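Local coordinates for flagellar hook protein FlgE (Caulobacter crescentus CB15, PDB 5AY6) that forms the flagellar hook, the curved segment that probably acts as a universal joint passing motor torque to the filament, at residues G31-K35 with N47-V51; Y52-G56 with E66-D70. All coordinates share one frame; numbering follows the deposited sequence.

Contact 1: G31-K35 with N47-V51; sequences GSPSK and NYDVV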
# COMPACT_ATOMS: atom_id res chain seq x y z
N GLY A 31 -19.81 -6.53 -15.02
CA GLY A 31 -20.57 -6.49 -16.26
C GLY A 31 -21.53 -5.33 -16.39
O GLY A 31 -22.22 -5.20 -17.40
N SER A 32 -21.59 -4.48 -15.37
CA SER A 32 -22.43 -3.29 -15.41
C SER A 32 -21.72 -2.12 -14.74
O SER A 32 -20.89 -2.32 -13.86
CB SER A 32 -23.78 -3.57 -14.74
OG SER A 32 -23.62 -3.73 -13.34
N PRO A 33 -22.04 -0.89 -15.17
CA PRO A 33 -21.39 0.29 -14.58
C PRO A 33 -21.68 0.42 -13.09
O PRO A 33 -22.73 -0.04 -12.63
CB PRO A 33 -22.01 1.46 -15.35
CG PRO A 33 -22.52 0.86 -16.62
CD PRO A 33 -22.95 -0.53 -16.27
N SER A 34 -20.75 1.01 -12.35
CA SER A 34 -20.94 1.30 -10.94
C SER A 34 -22.24 2.07 -10.71
O SER A 34 -23.08 1.67 -9.91
CB SER A 34 -19.76 2.10 -10.38
OG SER A 34 -18.54 1.39 -10.48
N LYS A 35 -22.38 3.18 -11.43
CA LYS A 35 -23.54 4.06 -11.28
C LYS A 35 -24.17 4.34 -12.64
O LYS A 35 -23.46 4.48 -13.64
CB LYS A 35 -23.13 5.37 -10.60
CG LYS A 35 -22.48 5.20 -9.22
CD LYS A 35 -23.46 4.68 -8.19
CE LYS A 35 -22.76 4.33 -6.89
NZ LYS A 35 -23.73 4.00 -5.81
N ASN A 47 -23.19 7.04 -17.54
CA ASN A 47 -22.91 5.86 -16.73
C ASN A 47 -21.44 5.91 -16.33
O ASN A 47 -20.56 6.10 -17.18
CB ASN A 47 -23.22 4.58 -17.50
CG ASN A 47 -24.68 4.45 -17.87
OD1 ASN A 47 -25.56 5.00 -17.21
ND2 ASN A 47 -24.95 3.72 -18.95
N TYR A 48 -21.18 5.76 -15.04
CA TYR A 48 -19.82 5.89 -14.53
C TYR A 48 -19.35 4.64 -13.81
O TYR A 48 -20.13 3.94 -13.17
CB TYR A 48 -19.71 7.08 -13.56
CG TYR A 48 -19.75 8.45 -14.20
CD1 TYR A 48 -18.78 8.84 -15.11
CD2 TYR A 48 -20.74 9.36 -13.86
CE1 TYR A 48 -18.80 10.10 -15.68
CE2 TYR A 48 -20.78 10.62 -14.43
CZ TYR A 48 -19.80 10.98 -15.34
OH TYR A 48 -19.83 12.23 -15.90
N ASP A 49 -18.05 4.37 -13.91
CA ASP A 49 -17.41 3.41 -13.01
C ASP A 49 -16.74 4.19 -11.90
O ASP A 49 -16.13 5.24 -12.14
CB ASP A 49 -16.40 2.54 -13.76
CG ASP A 49 -17.05 1.40 -14.52
OD1 ASP A 49 -18.13 0.95 -14.10
OD2 ASP A 49 -16.47 0.96 -15.54
N VAL A 50 -16.88 3.71 -10.67
CA VAL A 50 -16.23 4.35 -9.54
C VAL A 50 -15.21 3.39 -8.94
O VAL A 50 -15.55 2.28 -8.54
CB VAL A 50 -17.25 4.77 -8.47
CG1 VAL A 50 -16.55 5.56 -7.36
CG2 VAL A 50 -18.36 5.60 -9.10
N VAL A 51 -13.96 3.83 -8.89
CA VAL A 51 -12.89 2.98 -8.39
C VAL A 51 -12.21 3.63 -7.19
O VAL A 51 -11.57 4.67 -7.32
CB VAL A 51 -11.83 2.70 -9.48
CG1 VAL A 51 -10.77 1.73 -8.97
CG2 VAL A 51 -12.49 2.15 -10.75

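Contact 2: Y52-G56 with E66-D70; sequences YSSTG and EYLVD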
# COMPACT_ATOMS: atom_id res chain seq x y z
N TYR A 52 -12.37 3.01 -6.03
CA TYR A 52 -11.63 3.39 -4.84
C TYR A 52 -10.31 2.63 -4.81
O TYR A 52 -10.30 1.42 -5.03
CB TYR A 52 -12.41 3.09 -3.56
CG TYR A 52 -13.70 3.84 -3.39
CD1 TYR A 52 -13.72 5.13 -2.89
CD2 TYR A 52 -14.92 3.23 -3.68
CE1 TYR A 52 -14.91 5.82 -2.70
CE2 TYR A 52 -16.12 3.91 -3.50
CZ TYR A 52 -16.10 5.20 -3.01
OH TYR A 52 -17.29 5.87 -2.84
N SER A 53 -9.22 3.33 -4.53
CA SER A 53 -7.92 2.68 -4.41
C SER A 53 -7.26 2.95 -3.06
O SER A 53 -7.39 4.04 -2.51
CB SER A 53 -6.98 3.12 -5.54
OG SER A 53 -7.43 2.61 -6.78
N SER A 54 -6.56 1.95 -2.55
CA SER A 54 -5.77 2.12 -1.34
C SER A 54 -4.58 3.05 -1.59
O SER A 54 -3.94 2.99 -2.63
CB SER A 54 -5.29 0.75 -0.83
OG SER A 54 -4.20 0.90 0.06
N THR A 55 -4.31 3.92 -0.62
CA THR A 55 -3.19 4.85 -0.71
C THR A 55 -1.86 4.17 -0.44
O THR A 55 -0.80 4.74 -0.73
CB THR A 55 -3.33 5.99 0.29
OG1 THR A 55 -3.43 5.43 1.61
CG2 THR A 55 -4.57 6.82 -0.00
N GLY A 56 -1.90 2.98 0.14
CA GLY A 56 -0.68 2.29 0.53
C GLY A 56 -0.05 2.91 1.76
O GLY A 56 1.07 2.58 2.14
N GLU A 66 -8.23 7.82 4.52
CA GLU A 66 -8.07 8.37 3.17
C GLU A 66 -8.04 7.29 2.09
O GLU A 66 -7.46 6.22 2.29
CB GLU A 66 -6.80 9.22 3.08
CG GLU A 66 -6.81 10.41 4.03
CD GLU A 66 -5.62 11.32 3.84
OE1 GLU A 66 -4.70 10.94 3.08
OE2 GLU A 66 -5.60 12.41 4.44
N TYR A 67 -8.67 7.59 0.96
CA TYR A 67 -8.70 6.68 -0.17
C TYR A 67 -8.53 7.45 -1.48
O TYR A 67 -8.90 8.62 -1.57
CB TYR A 67 -10.03 5.90 -0.20
CG TYR A 67 -10.39 5.20 1.10
CD1 TYR A 67 -9.82 3.97 1.43
CD2 TYR A 67 -11.30 5.76 1.98
CE1 TYR A 67 -10.16 3.33 2.61
CE2 TYR A 67 -11.64 5.12 3.17
CZ TYR A 67 -11.07 3.90 3.48
OH TYR A 67 -11.40 3.26 4.65
N LEU A 68 -7.96 6.80 -2.49
CA LEU A 68 -7.90 7.40 -3.82
C LEU A 68 -9.18 7.06 -4.57
O LEU A 68 -9.75 5.99 -4.37
CB LEU A 68 -6.68 6.90 -4.60
CG LEU A 68 -5.31 7.09 -3.96
CD1 LEU A 68 -4.20 6.64 -4.91
CD2 LEU A 68 -5.11 8.55 -3.55
N VAL A 69 -9.62 7.98 -5.43
CA VAL A 69 -10.83 7.76 -6.22
C VAL A 69 -10.63 8.10 -7.69
O VAL A 69 -10.11 9.16 -8.03
CB VAL A 69 -12.02 8.60 -5.70
CG1 VAL A 69 -13.24 8.40 -6.58
CG2 VAL A 69 -12.34 8.25 -4.26
N ASP A 70 -11.03 7.18 -8.57
CA ASP A 70 -11.11 7.45 -10.00
C ASP A 70 -12.55 7.35 -10.48
O ASP A 70 -13.26 6.40 -10.13
CB ASP A 70 -10.24 6.48 -10.81
CG ASP A 70 -8.76 6.68 -10.58
OD1 ASP A 70 -8.29 7.84 -10.63
OD2 ASP A 70 -8.06 5.67 -10.34
O HOH W 1 -8.78 4.80 -7.79
O HOH W 2 -6.15 3.84 1.55

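Contact 1: G31-K35 with N47-V51
With OG of Ser34 anti to its carbonyl carbon (chi1 -61°) and CG of Asp49 likewise turned beside its own backbone N (chi1 -80°), each side chain reaches a backbone N-H of the opposite segment. Val50 N donates to Ser34 OG over 2.9 Å in a nearly straight line, and Ser34 N donates to Asp49 OD1 over 3.2 Å, meeting that oxygen almost end-on to its C-O bond. Next to this pair the backbones bond directly: Lys35 N gives a 2.9 Å bond to Tyr48 O, and Tyr48 N returns one of 3.0 Å to Lys35 O. Because Ser34 and Lys35 both stand opposite Tyr48, the arrangement is a classic beta bulge in strand 24-39, an edge strand of its five-stranded sheet within this chain. Apolar contacts flank the bonds. CB of Ser34 lies 4.0 Å from Val50 CG2, a methyl that also meets CG of Lys35, while the Pro33 ring slants across CB of Asn47. The lysine chain then bends at chi2 and leads away to a salt bridge with Glu138. Were Ser34 an alanine, Val50 N would probably lose its side-chain acceptor, and the bond from Ser34 OG to Val27 O would go with it. Side-chain oxygens thus do work that carbonyls do in a regular strand pair, so that Ser34 N and Val50 N stay bonded although the register shifts at the bulge.

Contact 2: Y52-G56 with E66-D70
Tyr52 and Val69 stand side by side and point the same way, a non-hydrogen-bonded antiparallel pair whose side chains share one face of the sheet. Val69 CG2 approaches the tyrosine ring obliquely, 3.7 Å from Tyr52 CD1, and with Tyr52 CG anti to its carbonyl carbon (chi1 -63°) the ring is carried alongside that methyl. The side chains of Val139, from the short helix 137-140, Leu144 and Tyr85 also touch Tyr52.

On the other face Ser53 and Leu68 form the hydrogen-bonded pair, their CB atoms 3.9 Å apart. Ser53 N donates to Leu68 O over 2.7 Å, although the donor is tilted 34° from the carbonyl plane; the return bond, from Leu68 N to Ser53 O, lies in the plane of its carbonyl. Farther along, Thr55 and Leu68 meet at an angle through methyls, Thr55 CG2 to Leu68 CD2 at 4.0 Å. The same threonine methyl reaches back to Glu66 O.

Two waters also join the segments, one beside the paired strands and one where they part. The first accepts from Ser53 OG and donates to Asp70 OD2, each over 2.8 Å, and Ser53 OG also bonds Ser24 OG. The other accepts from Thr55 N and donates to Glu66 O, bridging the backbones. There Ser54 OG accepts from Gly56 N, closing an ST turn, and is bonded in addition to Tyr145 O.

The chemistry is therefore divided by face and by position: Tyr52 packs against Val69 on one face, a serine and an aspartate share water on the side of Ser53, and a water stands between amide and carbonyl where the strands part toward the hairpin's loop.

Strand 45-53 is common to both contacts, which follow each other along the chain: contact 1 pairs it with the outer strand 24-39, contact 2 with strand 64-73 on its other flank. Their centres lie about 16 Å apart, and they meet directly where Val51 O and Asp70 N, 2.9 Å apart, probably form a hydrogen bond. Together they illustrate how successive hairpins build an antiparallel meander, here in the region assigned to the third domain of FlgE. Contact 1 sits far out, about 24 Å between its centre and that of the chain, against about 10 Å for contact 2, whose Ser54 O bonds Tyr197 OH of the neighbouring five-stranded sheet.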